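Putative molybdenum cofactor biosynthesis protein (Corynebacterium diphtheriae, PDB 2G2C) probably binds molybdopterin and takes part in molybdenum cofactor biosynthesis, although its precise role has not been established. Local coordinates at residues T87-A92 against L119-V124. Numbering follows the deposited sequence.
Sequences TPEATA and LSRGIV
R121 reaches back from the loop preceding strand 124-126 to the first turn of helix 87-92, meeting P88 and E89 within the probable molybdopterin-binding domain. Its CB is 3.9 Å from CG of P88, and the proline ring also lies against the R121 carbonyl, with P88 CB 3.3 Å from R121 O. Beyond CB the chain runs extended through CG and then bends at chi3 (-59°), bringing the guanidinium back over the proline, with P88 CG beneath one face, offset toward its rim. NE hydrogen-bonds to the carbonyl oxygen of G80. The two terminal nitrogens grip the E89 carboxylate end-on. R121 NH2 meets the syn lone pair of E89 OE1 at 3.1 Å, nearly in the guanidinium plane, whereas R121 NH1 approaches E89 OE2 at 2.9 Å from above the carboxylate plane. With the planes 57° apart, the salt bridge is twisted rather than flat. I123 packs on the next turn, its CG1 3.8 Å from T91 CG2 and its CD1 3.9 Å from A92 CB. The contact thus joins a partly exposed ion pair to an apolar patch with I123 and T91 buried and A92 exposed, while the carboxylate and the G80 carbonyl fix the guanidinium's orientation.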
loop_
_atom_site.group_PDB
_atom_site.type_symbol
_atom_site.label_atom_id
_atom_site.label_comp_id
_atom_site.label_asym_id
_atom_site.label_seq_id
_atom_site.Cartn_x
_atom_site.Cartn_y
_atom_site.Cartn_z
ATOM N N THR A 87 -3.500 1.031 -10.290
ATOM C CA THR A 87 -3.083 1.355 -8.925
ATOM C C THR A 87 -1.811 2.216 -8.879
ATOM O O THR A 87 -1.782 3.196 -8.158
ATOM C CB THR A 87 -2.935 0.106 -8.073
ATOM O OG1 THR A 87 -4.198 -0.571 -8.100
ATOM C CG2 THR A 87 -2.492 0.444 -6.650
ATOM N N PRO A 88 -0.771 1.851 -9.646
ATOM C CA PRO A 88 0.468 2.659 -9.592
ATOM C C PRO A 88 0.194 4.114 -10.050
ATOM O O PRO A 88 0.740 5.058 -9.451
ATOM C CB PRO A 88 1.429 1.919 -10.543
ATOM C CG PRO A 88 0.863 0.498 -10.529
ATOM C CD PRO A 88 -0.624 0.722 -10.589
ATOM N N GLU A 89 -0.592 4.285 -11.117
ATOM C CA GLU A 89 -0.885 5.628 -11.644
ATOM C C GLU A 89 -1.677 6.440 -10.590
ATOM O O GLU A 89 -1.370 7.610 -10.300
ATOM C CB GLU A 89 -1.687 5.562 -12.960
ATOM C CG GLU A 89 -0.893 4.991 -14.168
ATOM C CD GLU A 89 -0.771 3.434 -14.230
ATOM O OE1 GLU A 89 -1.101 2.697 -13.261
ATOM O OE2 GLU A 89 -0.345 2.956 -15.307
ATOM N N ALA A 90 -2.701 5.801 -10.026
ATOM C CA ALA A 90 -3.499 6.468 -8.997
ATOM C C ALA A 90 -2.590 6.866 -7.809
ATOM O O ALA A 90 -2.656 7.977 -7.260
ATOM C CB ALA A 90 -4.673 5.547 -8.528
ATOM N N THR A 91 -1.726 5.948 -7.406
ATOM C CA THR A 91 -0.853 6.206 -6.288
ATOM C C THR A 91 0.103 7.370 -6.568
ATOM O O THR A 91 0.312 8.237 -5.705
ATOM C CB THR A 91 -0.079 4.934 -5.914
ATOM O OG1 THR A 91 -1.015 3.905 -5.563
ATOM C CG2 THR A 91 0.929 5.207 -4.734
ATOM N N ALA A 92 0.694 7.376 -7.766
ATOM C CA ALA A 92 1.691 8.376 -8.140
ATOM C C ALA A 92 1.102 9.784 -7.996
ATOM O O ALA A 92 1.856 10.759 -7.717
ATOM C CB ALA A 92 2.131 8.147 -9.553
ATOM N N LEU A 119 6.293 -7.939 -13.864
ATOM C CA LEU A 119 5.105 -7.244 -14.343
ATOM C C LEU A 119 4.463 -6.306 -13.332
ATOM O O LEU A 119 3.610 -5.497 -13.715
ATOM C CB LEU A 119 4.067 -8.286 -14.704
ATOM C CG LEU A 119 4.680 -9.268 -15.671
ATOM C CD1 LEU A 119 3.840 -10.507 -15.682
ATOM C CD2 LEU A 119 4.781 -8.579 -17.042
ATOM N N SER A 120 4.810 -6.431 -12.051
ATOM C CA SER A 120 4.317 -5.435 -11.074
ATOM C C SER A 120 4.987 -4.063 -11.243
ATOM O O SER A 120 6.225 -3.883 -11.267
ATOM C CB SER A 120 4.408 -5.913 -9.615
ATOM O OG SER A 120 3.989 -4.862 -8.706
ATOM N N ARG A 121 4.107 -3.095 -11.358
ATOM C CA ARG A 121 4.520 -1.737 -11.561
ATOM C C ARG A 121 4.263 -0.991 -10.262
ATOM O O ARG A 121 4.252 0.230 -10.254
ATOM C CB ARG A 121 3.689 -1.179 -12.672
ATOM C CG ARG A 121 3.834 -2.011 -13.943
ATOM C CD ARG A 121 3.086 -1.362 -15.085
ATOM N NE ARG A 121 1.666 -1.234 -14.733
ATOM C CZ ARG A 121 1.054 -0.079 -14.486
ATOM N NH1 ARG A 121 1.737 1.072 -14.521
ATOM N NH2 ARG A 121 -0.247 -0.091 -14.167
ATOM N N GLY A 122 4.043 -1.729 -9.163
ATOM C CA GLY A 122 3.687 -1.087 -7.890
ATOM C C GLY A 122 4.766 -0.143 -7.429
ATOM O O GLY A 122 5.956 -0.470 -7.561
ATOM N N ILE A 123 4.356 1.031 -6.906
ATOM C CA ILE A 123 5.334 1.989 -6.404
ATOM C C ILE A 123 5.316 2.101 -4.875
ATOM O O ILE A 123 4.399 1.609 -4.205
ATOM C CB ILE A 123 5.223 3.376 -7.110
ATOM C CG1 ILE A 123 3.863 3.986 -6.823
ATOM C CG2 ILE A 123 5.500 3.196 -8.607
ATOM C CD1 ILE A 123 3.766 5.443 -7.291
ATOM N N VAL A 124 6.350 2.764 -4.349
ATOM C CA VAL A 124 6.451 3.091 -2.926
ATOM C C VAL A 124 6.842 4.543 -2.842
ATOM O O VAL A 124 7.738 4.984 -3.550
ATOM C CB VAL A 124 7.553 2.268 -2.185
ATOM C CG1 VAL A 124 7.621 2.641 -0.705
ATOM C CG2 VAL A 124 7.261 0.751 -2.348
#